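Local structure of Thiol:disulfide interchange protein DsbA (Neisseria meningitidis MC58, 3DVX) at residues E68-A73 and A136-Q141; E29-F34 and R74-V79; Y2-G7 and V173-E178; V36-F41 and S151-I156. The protein probably acts as a periplasmic thiol-disulfide oxidoreductase of the thioredoxin family, helping to form disulfide bonds in secreted proteins. All blocks are in the same frame, centred on the assembly; numbering follows the deposited sequence.

How the contacts relate
Contacts 1 and 2 lie next to each other, centres about 8 Å apart, because both use helix 70-81: 68-73 meets helix 131-147, and 74-79 meets the end of strand 25-31. Contact 2 also touches contact 4, about 11 Å away between centres, where a backbone hydrogen bond, F30 N to T154 O at 2.9 Å, joins neighbouring antiparallel strands 25-31 and 154-157. C38 lies against F31 there, tying the CxxC helix to this sheet. Contact 3, about 31 Å from contact 1 between centres, brings the N-terminal segment to helix 168-187 and touches contact 4 through V173 and I176. Along the chain it encloses the others; contact 1 nests within contact 4, while contact 2 alternates with both.

Contact 1 (E68-A73 and A136-Q141); sequences EMLGLA and AALKMQ
L70 packs against helix 131-147 with each of its branches on a different residue. Its CD2 packs on A137 CB at 3.7 Å, while CD1 meets L138 CD2, also at 3.7 Å. CG lies 3.9 Å from Q141 OE1, and the two side chains cross at about a right angle: Q141 has CG anti to its backbone N (chi1 170°) and an extended chain beyond, which carries the amide across L70, OE1 toward CG. One turn further along, A73 CB lies 4.2 Å from SE of M140, a selenomethionine, and 4.4 Å from A137 CB. The bend of M140 at chi3 (-112°) turns its methyl group back toward helix 70-81, where the side chain also touches A77. The backbones come nearest here, with A73 CA and A137 CA 5.1 Å apart, a separation that two facing alanines permit. No hydrogen bond crosses the interface, so it rests mainly on apolar packing. As in DsbA relatives, a helical region is inserted into the thioredoxin fold; this contact joins helix 70-81, at the start of the insertion, to helix 131-147, which leads back to strand 154-157. What positions Q141 is a hydrogen bond from its amide NE2 to E145 OE2, one turn on. M140 rests on E61 and H62 of strand 56-62, and V64 lies against both A73 and Q141.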
# COMPACT_ATOMS: atom_id res chain seq x y z
N GLU A 68 -5.40 8.58 -16.92
CA GLU A 68 -6.80 8.15 -16.88
C GLU A 68 -7.15 7.37 -15.62
O GLU A 68 -8.32 7.28 -15.26
CB GLU A 68 -7.15 7.27 -18.09
CG GLU A 68 -7.20 8.00 -19.44
CD GLU A 68 -5.82 8.23 -20.04
OE1 GLU A 68 -5.75 8.58 -21.24
OE2 GLU A 68 -4.81 8.08 -19.32
N MSE A 69 -6.14 6.81 -14.96
CA MSE A 69 -6.37 5.97 -13.78
C MSE A 69 -5.95 6.63 -12.46
O MSE A 69 -5.74 5.95 -11.45
CB MSE A 69 -5.67 4.62 -13.99
CG MSE A 69 -6.22 3.84 -15.19
SE MSE A 69 -8.15 3.44 -15.05
CE MSE A 69 -8.79 4.03 -16.81
N LEU A 70 -5.87 7.96 -12.45
CA LEU A 70 -5.58 8.73 -11.25
C LEU A 70 -6.71 8.56 -10.23
O LEU A 70 -6.49 8.58 -9.03
CB LEU A 70 -5.44 10.22 -11.60
CG LEU A 70 -4.34 11.11 -11.01
CD1 LEU A 70 -4.94 12.47 -10.71
CD2 LEU A 70 -3.67 10.56 -9.77
N GLY A 71 -7.93 8.38 -10.73
CA GLY A 71 -9.09 8.13 -9.88
C GLY A 71 -9.00 6.89 -9.00
O GLY A 71 -9.51 6.88 -7.88
N LEU A 72 -8.37 5.83 -9.50
CA LEU A 72 -8.11 4.68 -8.65
C LEU A 72 -7.15 5.10 -7.54
O LEU A 72 -7.30 4.70 -6.38
CB LEU A 72 -7.51 3.52 -9.46
CG LEU A 72 -8.38 2.74 -10.45
CD1 LEU A 72 -7.62 1.53 -10.95
CD2 LEU A 72 -9.69 2.29 -9.85
N ALA A 73 -6.16 5.91 -7.90
CA ALA A 73 -5.20 6.43 -6.93
C ALA A 73 -5.88 7.31 -5.90
O ALA A 73 -5.40 7.47 -4.78
CB ALA A 73 -4.12 7.23 -7.64
N ALA A 136 -3.54 13.68 -2.47
CA ALA A 136 -2.84 12.43 -2.21
C ALA A 136 -2.72 11.65 -3.50
O ALA A 136 -1.72 10.96 -3.72
CB ALA A 136 -3.56 11.62 -1.16
N ALA A 137 -3.72 11.77 -4.37
CA ALA A 137 -3.67 11.12 -5.68
C ALA A 137 -2.45 11.60 -6.47
O ALA A 137 -1.67 10.79 -6.97
CB ALA A 137 -4.96 11.38 -6.45
N LEU A 138 -2.28 12.92 -6.56
CA LEU A 138 -1.13 13.50 -7.25
C LEU A 138 0.20 13.11 -6.60
O LEU A 138 1.17 12.83 -7.30
CB LEU A 138 -1.27 15.03 -7.31
CG LEU A 138 -2.47 15.58 -8.09
CD1 LEU A 138 -2.39 17.08 -8.19
CD2 LEU A 138 -2.57 14.96 -9.48
N LYS A 139 0.27 13.09 -5.28
CA LYS A 139 1.51 12.68 -4.61
C LYS A 139 1.83 11.23 -4.95
O LYS A 139 2.99 10.84 -5.01
CB LYS A 139 1.42 12.80 -3.09
CG LYS A 139 1.32 14.22 -2.58
CD LYS A 139 2.24 14.47 -1.38
CE LYS A 139 1.77 15.68 -0.57
NZ LYS A 139 0.48 15.38 0.14
N MSE A 140 0.78 10.45 -5.16
CA MSE A 140 0.95 9.04 -5.47
C MSE A 140 1.57 8.93 -6.87
O MSE A 140 2.57 8.25 -7.05
CB MSE A 140 -0.39 8.29 -5.35
CG MSE A 140 -0.68 7.71 -3.96
SE MSE A 140 -2.50 6.98 -3.78
CE MSE A 140 -3.30 8.25 -2.53
N GLN A 141 0.99 9.63 -7.84
CA GLN A 141 1.57 9.69 -9.18
C GLN A 141 3.03 10.15 -9.12
O GLN A 141 3.92 9.56 -9.73
CB GLN A 141 0.77 10.63 -10.06
CG GLN A 141 1.44 10.93 -11.38
CD GLN A 141 0.50 11.52 -12.40
OE1 GLN A 141 -0.64 11.89 -12.11
NE2 GLN A 141 0.98 11.62 -13.63

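Contact 2 (E29-F34 and R74-V79)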
# COMPACT_ATOMS: atom_id res chain seq x y z
N GLU A 29 3.91 -0.26 0.75
CA GLU A 29 3.47 -1.08 -0.37
C GLU A 29 2.86 -0.26 -1.48
O GLU A 29 1.87 0.43 -1.27
CB GLU A 29 2.46 -2.11 0.07
CG GLU A 29 2.33 -3.20 -0.97
CD GLU A 29 0.91 -3.51 -1.34
OE1 GLU A 29 0.00 -2.78 -0.90
OE2 GLU A 29 0.69 -4.47 -2.09
N PHE A 30 3.46 -0.34 -2.67
CA PHE A 30 2.84 0.16 -3.88
C PHE A 30 1.97 -0.95 -4.43
O PHE A 30 2.30 -2.12 -4.29
CB PHE A 30 3.88 0.59 -4.92
CG PHE A 30 4.67 1.79 -4.51
CD1 PHE A 30 4.16 3.06 -4.71
CD2 PHE A 30 5.89 1.66 -3.87
CE1 PHE A 30 4.87 4.16 -4.32
CE2 PHE A 30 6.59 2.76 -3.47
CZ PHE A 30 6.08 4.01 -3.69
N PHE A 31 0.85 -0.58 -5.05
CA PHE A 31 -0.11 -1.55 -5.52
C PHE A 31 -1.03 -0.89 -6.51
O PHE A 31 -1.02 0.32 -6.67
CB PHE A 31 -0.94 -2.11 -4.34
CG PHE A 31 -1.97 -1.14 -3.78
CD1 PHE A 31 -3.30 -1.22 -4.14
CD2 PHE A 31 -1.59 -0.14 -2.89
CE1 PHE A 31 -4.22 -0.33 -3.63
CE2 PHE A 31 -2.51 0.75 -2.38
CZ PHE A 31 -3.83 0.65 -2.75
N GLY A 32 -1.83 -1.70 -7.18
CA GLY A 32 -2.96 -1.21 -7.95
C GLY A 32 -4.14 -2.13 -7.67
O GLY A 32 -3.96 -3.31 -7.37
N TYR A 33 -5.34 -1.60 -7.78
CA TYR A 33 -6.55 -2.37 -7.57
C TYR A 33 -6.81 -3.29 -8.75
O TYR A 33 -7.66 -4.18 -8.68
CB TYR A 33 -7.75 -1.42 -7.40
CG TYR A 33 -7.78 -0.65 -6.09
CD1 TYR A 33 -7.56 -1.29 -4.87
CD2 TYR A 33 -8.08 0.71 -6.07
CE1 TYR A 33 -7.61 -0.60 -3.68
CE2 TYR A 33 -8.15 1.41 -4.87
CZ TYR A 33 -7.91 0.75 -3.68
OH TYR A 33 -7.97 1.43 -2.50
N PHE A 34 -6.08 -3.08 -9.84
CA PHE A 34 -6.26 -3.86 -11.06
C PHE A 34 -5.26 -5.00 -11.14
O PHE A 34 -5.17 -5.66 -12.17
CB PHE A 34 -6.11 -2.96 -12.29
CG PHE A 34 -4.94 -2.00 -12.22
CD1 PHE A 34 -3.64 -2.47 -12.18
CD2 PHE A 34 -5.15 -0.64 -12.18
CE1 PHE A 34 -2.56 -1.59 -12.11
CE2 PHE A 34 -4.10 0.24 -12.11
CZ PHE A 34 -2.80 -0.23 -12.07
N ARG A 74 -7.00 7.89 -6.31
CA ARG A 74 -7.78 8.79 -5.47
C ARG A 74 -8.72 8.00 -4.56
O ARG A 74 -8.99 8.40 -3.42
CB ARG A 74 -8.58 9.75 -6.34
CG ARG A 74 -9.60 10.55 -5.59
CD ARG A 74 -10.12 11.73 -6.39
NE ARG A 74 -10.57 12.82 -5.52
CZ ARG A 74 -10.79 14.07 -5.92
NH1 ARG A 74 -10.59 14.41 -7.19
NH2 ARG A 74 -11.19 14.98 -5.04
N MSE A 75 -9.24 6.90 -5.09
CA MSE A 75 -10.09 6.02 -4.31
C MSE A 75 -9.27 5.43 -3.18
O MSE A 75 -9.78 5.23 -2.09
CB MSE A 75 -10.64 4.90 -5.18
CG MSE A 75 -11.24 3.74 -4.41
SE MSE A 75 -12.65 4.30 -3.19
CE MSE A 75 -14.08 4.64 -4.50
N ALA A 76 -7.99 5.15 -3.44
CA ALA A 76 -7.11 4.59 -2.42
C ALA A 76 -6.86 5.62 -1.34
O ALA A 76 -6.75 5.29 -0.16
CB ALA A 76 -5.79 4.12 -3.03
N ALA A 77 -6.76 6.87 -1.77
CA ALA A 77 -6.62 8.01 -0.87
C ALA A 77 -7.85 8.10 0.03
O ALA A 77 -7.72 8.28 1.25
CB ALA A 77 -6.44 9.29 -1.67
N ALA A 78 -9.03 7.98 -0.57
CA ALA A 78 -10.27 7.94 0.17
C ALA A 78 -10.19 6.84 1.23
O ALA A 78 -10.25 7.10 2.43
CB ALA A 78 -11.41 7.69 -0.78
N VAL A 79 -10.04 5.61 0.77
CA VAL A 79 -9.98 4.44 1.64
C VAL A 79 -9.13 4.72 2.87
O VAL A 79 -9.52 4.41 3.99
CB VAL A 79 -9.39 3.22 0.90
CG1 VAL A 79 -9.06 2.10 1.89
CG2 VAL A 79 -10.35 2.76 -0.19
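Y33 and F31 meet A76 where the strand 25-31 of the thioredoxin fold gives way to the loop leading to the CxxC helix, and helix 70-81 of the inserted helical domain packs against that exit. Apolar contacts carry most of it. F31 CZ reaches A76 CB at 4.0 Å, and Y33 CZ stands at the same 4.0 Å from that methyl, so one alanine is shared by two aromatic rings. Y33 CE2 also approaches M75 CG at 3.9 Å, the two side chains crossing at about a right angle. M75, a selenomethionine, then bends at chi2 (57°) and chi3 (74°), which leads the end of the chain away from Y33; the side chain also touches M125 and Y128 of helix 121-129 and V92 of helix 85-98. F31 holds CG between its backbone N and carbonyl carbon (chi1 73°), a setting that brings the far end of the ring, CZ, to the helix.

Aromatic neighbours pack against both rings. Both F31 and Y33 pack edge-to-face with H62 of strand 56-62, and Y33 makes a second edge-to-face contact with F93 of helix 85-98. Y33 CD1 lies in plane at the edge of the F31 ring.

Polar groups contribute no hydrogen bond between the two segments. The backbone N of A76 lies at the edge of the Y33 ring, near its plane, and the phenol oxygen lies against the helix between A76 and V79: Y33 OH is 3.3 Å from A76 CA and 3.6 Å from V79 CG2.

Contact 3 (Y2-G7 and V173-E178)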
# COMPACT_ATOMS: atom_id res chain seq x y z
N TYR A 2 15.31 -17.71 9.64
CA TYR A 2 15.08 -17.01 8.37
C TYR A 2 16.05 -15.83 8.14
O TYR A 2 15.63 -14.68 8.11
CB TYR A 2 13.64 -16.49 8.33
CG TYR A 2 13.09 -16.34 6.93
CD1 TYR A 2 12.38 -17.38 6.34
CD2 TYR A 2 13.28 -15.17 6.20
CE1 TYR A 2 11.86 -17.26 5.06
CE2 TYR A 2 12.76 -15.04 4.92
CZ TYR A 2 12.06 -16.09 4.36
OH TYR A 2 11.53 -15.99 3.09
N ALA A 3 17.33 -16.13 7.95
CA ALA A 3 18.33 -15.09 7.70
C ALA A 3 18.02 -14.20 6.49
O ALA A 3 17.49 -14.66 5.48
N LEU A 4 18.36 -12.92 6.60
CA LEU A 4 18.13 -11.99 5.50
C LEU A 4 19.42 -11.67 4.74
O LEU A 4 20.20 -10.80 5.14
CB LEU A 4 17.48 -10.70 6.00
CG LEU A 4 15.95 -10.66 5.98
CD1 LEU A 4 15.50 -9.22 6.09
CD2 LEU A 4 15.36 -11.29 4.72
N THR A 5 19.62 -12.38 3.63
CA THR A 5 20.76 -12.17 2.76
C THR A 5 20.41 -11.23 1.60
O THR A 5 19.44 -11.47 0.89
CB THR A 5 21.22 -13.52 2.19
OG1 THR A 5 20.10 -14.42 2.19
CG2 THR A 5 22.34 -14.11 3.03
N GLU A 6 21.21 -10.18 1.41
CA GLU A 6 20.99 -9.21 0.31
C GLU A 6 21.11 -9.90 -1.05
O GLU A 6 21.68 -10.98 -1.16
CB GLU A 6 21.98 -8.03 0.39
CG GLU A 6 21.53 -6.75 -0.35
CD GLU A 6 22.66 -5.72 -0.60
OE1 GLU A 6 23.57 -5.57 0.25
OE2 GLU A 6 22.61 -5.05 -1.66
N GLY A 7 20.55 -9.28 -2.09
CA GLY A 7 20.57 -9.85 -3.44
C GLY A 7 19.83 -11.18 -3.52
O GLY A 7 19.96 -11.92 -4.49
N VAL A 173 5.78 -12.19 3.34
CA VAL A 173 5.31 -11.66 4.61
C VAL A 173 6.36 -11.93 5.69
O VAL A 173 6.75 -11.02 6.41
CB VAL A 173 3.93 -12.21 5.06
CG1 VAL A 173 2.98 -12.28 3.89
CG2 VAL A 173 4.06 -13.56 5.72
N HIS A 174 6.86 -13.16 5.78
CA HIS A 174 7.80 -13.45 6.84
C HIS A 174 9.21 -12.97 6.47
O HIS A 174 10.16 -13.13 7.23
CB HIS A 174 7.73 -14.92 7.31
CG HIS A 174 6.86 -15.12 8.53
ND1 HIS A 174 5.48 -15.24 8.47
CD2 HIS A 174 7.18 -15.21 9.85
CE1 HIS A 174 4.99 -15.40 9.69
NE2 HIS A 174 6.00 -15.39 10.54
N THR A 175 9.33 -12.33 5.31
CA THR A 175 10.54 -11.59 4.98
C THR A 175 10.38 -10.15 5.43
O THR A 175 11.30 -9.57 6.01
CB THR A 175 10.84 -11.65 3.49
OG1 THR A 175 11.67 -12.78 3.22
CG2 THR A 175 11.57 -10.39 3.03
N ILE A 176 9.22 -9.57 5.16
CA ILE A 176 8.94 -8.20 5.60
C ILE A 176 9.07 -8.09 7.12
O ILE A 176 9.57 -7.08 7.64
CB ILE A 176 7.54 -7.76 5.14
CG1 ILE A 176 7.50 -7.62 3.61
CG2 ILE A 176 7.15 -6.43 5.75
CD1 ILE A 176 6.10 -7.63 3.04
N LYS A 177 8.65 -9.12 7.84
CA LYS A 177 8.70 -9.09 9.30
C LYS A 177 10.14 -9.06 9.77
O LYS A 177 10.45 -8.46 10.80
CB LYS A 177 7.98 -10.30 9.91
CG LYS A 177 6.48 -10.29 9.70
CD LYS A 177 5.79 -11.54 10.24
CE LYS A 177 4.35 -11.62 9.72
NZ LYS A 177 3.55 -12.69 10.38
N GLU A 178 11.02 -9.71 9.00
CA GLU A 178 12.43 -9.74 9.33
C GLU A 178 13.12 -8.44 8.93
O GLU A 178 14.03 -8.00 9.62
CB GLU A 178 13.12 -10.93 8.65
CG GLU A 178 12.60 -12.30 9.08
CD GLU A 178 12.85 -12.64 10.55
OE1 GLU A 178 12.68 -13.83 10.92
OE2 GLU A 178 13.21 -11.74 11.36
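The hydroxyls of Y2 and T175 form the one hydrogen bond of this contact, with Y2 OH and T175 OG1 3.2 Å apart; the proton could belong to either hydroxyl. T175 OG1 lies near the plane of the Y2 ring, at its edge, whereas the backbone carbonyl of H174 stands over one face, its O 3.9 Å from Y2 CD2. E178 crosses the tyrosine at a slant, although its carboxylate plane is only 15° from the ring plane, and OE1 approaches Y2 CB at 3.8 Å. The bend at chi2 (-65°) folds the carboxylate back to that place. L4 follows Y2 onto the same helix, CD1 meeting E178 CB at 3.9 Å and CD2 meeting T175 CG2 at 4.2 Å. The N-terminal segment ahead of strand 10-12 is thus laid on helix 168-187, whose V173 and I176 pack on helix 36-51 of the thioredoxin fold. Y2 also touches N167, and L4 touches D9. Since Y2 and E178 also touch crystal neighbours, the lattice may help to set the exact course of the segment. A single hydroxyl pair and a few aliphatic contacts near the surface are consistent with a modest hold on the terminus.

Contact 4 (V36-F41 and S151-I156)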
# COMPACT_ATOMS: atom_id res chain seq x y z
N VAL A 36 -3.86 -8.54 -10.04
CA VAL A 36 -4.30 -9.79 -9.44
C VAL A 36 -3.41 -10.21 -8.27
O VAL A 36 -3.88 -10.85 -7.32
CB VAL A 36 -4.39 -10.92 -10.50
CG1 VAL A 36 -3.03 -11.58 -10.69
CG2 VAL A 36 -5.46 -11.94 -10.12
N HIS A 37 -2.13 -9.84 -8.32
CA HIS A 37 -1.19 -10.23 -7.27
C HIS A 37 -1.32 -9.35 -6.03
O HIS A 37 -1.10 -9.82 -4.92
CB HIS A 37 0.24 -10.16 -7.78
CG HIS A 37 0.51 -11.05 -8.96
ND1 HIS A 37 0.41 -12.43 -8.89
CD2 HIS A 37 0.89 -10.77 -10.23
CE1 HIS A 37 0.71 -12.94 -10.07
NE2 HIS A 37 1.01 -11.96 -10.90
N CYS A 38 -1.67 -8.08 -6.22
CA CYS A 38 -1.92 -7.21 -5.07
C CYS A 38 -3.17 -7.69 -4.36
O CYS A 38 -3.19 -7.87 -3.14
CB CYS A 38 -2.10 -5.76 -5.52
SG CYS A 38 -0.60 -4.96 -6.13
N HIS A 39 -4.21 -7.89 -5.15
CA HIS A 39 -5.47 -8.43 -4.70
C HIS A 39 -5.30 -9.67 -3.83
O HIS A 39 -5.90 -9.77 -2.76
CB HIS A 39 -6.30 -8.79 -5.92
CG HIS A 39 -7.65 -9.32 -5.60
ND1 HIS A 39 -8.25 -10.32 -6.34
CD2 HIS A 39 -8.53 -8.99 -4.63
CE1 HIS A 39 -9.44 -10.57 -5.84
NE2 HIS A 39 -9.64 -9.78 -4.80
N HIS A 40 -4.49 -10.61 -4.30
CA HIS A 40 -4.30 -11.87 -3.57
C HIS A 40 -3.44 -11.68 -2.34
O HIS A 40 -3.68 -12.30 -1.31
CB HIS A 40 -3.70 -12.94 -4.47
CG HIS A 40 -4.66 -13.48 -5.49
ND1 HIS A 40 -4.28 -13.82 -6.77
CD2 HIS A 40 -5.99 -13.72 -5.41
CE1 HIS A 40 -5.34 -14.26 -7.44
NE2 HIS A 40 -6.38 -14.21 -6.64
N PHE A 41 -2.46 -10.80 -2.45
CA PHE A 41 -1.48 -10.56 -1.40
C PHE A 41 -2.03 -9.65 -0.31
O PHE A 41 -1.53 -9.62 0.80
CB PHE A 41 -0.24 -9.94 -2.05
CG PHE A 41 0.84 -9.56 -1.09
CD1 PHE A 41 1.44 -10.51 -0.28
CD2 PHE A 41 1.29 -8.25 -1.02
CE1 PHE A 41 2.44 -10.15 0.60
CE2 PHE A 41 2.28 -7.89 -0.14
CZ PHE A 41 2.86 -8.83 0.67
N SER A 151 6.35 -2.08 -11.18
CA SER A 151 5.64 -3.33 -10.90
C SER A 151 5.00 -3.34 -9.52
O SER A 151 5.58 -2.85 -8.55
CB SER A 151 6.58 -4.52 -11.02
OG SER A 151 7.48 -4.55 -9.93
N THR A 152 3.81 -3.90 -9.45
CA THR A 152 3.09 -4.05 -8.19
C THR A 152 2.92 -5.52 -7.89
O THR A 152 2.78 -6.32 -8.80
CB THR A 152 1.70 -3.41 -8.28
OG1 THR A 152 1.08 -3.81 -9.50
CG2 THR A 152 1.80 -1.90 -8.24
N PRO A 153 2.91 -5.88 -6.60
CA PRO A 153 3.18 -5.01 -5.47
C PRO A 153 4.66 -4.80 -5.25
O PRO A 153 5.43 -5.72 -5.45
CB PRO A 153 2.57 -5.78 -4.29
CG PRO A 153 2.70 -7.20 -4.67
CD PRO A 153 2.57 -7.25 -6.17
N THR A 154 5.06 -3.60 -4.84
CA THR A 154 6.45 -3.33 -4.48
C THR A 154 6.46 -3.01 -3.02
O THR A 154 5.77 -2.09 -2.59
CB THR A 154 7.04 -2.11 -5.23
OG1 THR A 154 6.84 -2.23 -6.65
CG2 THR A 154 8.53 -1.98 -4.96
N VAL A 155 7.24 -3.75 -2.24
CA VAL A 155 7.31 -3.49 -0.80
C VAL A 155 8.72 -3.02 -0.41
O VAL A 155 9.71 -3.72 -0.63
CB VAL A 155 6.90 -4.72 0.03
CG1 VAL A 155 6.98 -4.40 1.51
CG2 VAL A 155 5.49 -5.19 -0.36
N ILE A 156 8.77 -1.82 0.14
CA ILE A 156 10.00 -1.24 0.65
C ILE A 156 9.81 -1.10 2.15
O ILE A 156 8.91 -0.40 2.61
CB ILE A 156 10.26 0.14 0.03
CG1 ILE A 156 10.35 0.04 -1.49
CG2 ILE A 156 11.53 0.74 0.58
CD1 ILE A 156 10.02 1.33 -2.20
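C38 faces T152 and P153, and its side chain can be followed in two steps. CB leaves the first turns of helix 36-51, and with chi1 at -70°, SG is anti to the carbonyl carbon and brought over the loop opposite. SG then meets T152 CB at 3.5 Å, P153 N at 3.7 Å and P153 CB at 3.8 Å, so the sulfur rests beside the peptide that joins these two residues. That peptide is cis, the cis-proline loop of the thioredoxin fold, which faces the CxxC motif. C35 and C38 are probably the redox-active pair, and here, in the reduced enzyme, no disulfide joins them. The proline ring is touched from either side of C38 in sequence: H37 CB, one residue before, lies 4.1 Å from P153 CD, and F41 CD2, about one turn later, lies 4.1 Å from P153 CG. Chi1 of F41 (177°) swings the ring clear of the backbone N and past the proline until CE2 reaches V155 CG2 at 4.2 Å. Around this site, F93 of helix 85-98 touches C38, F169 of helix 168-187 packs on H37, F41 and P153, and E29 of the adjoining strand 25-31 lies against P153 and V155.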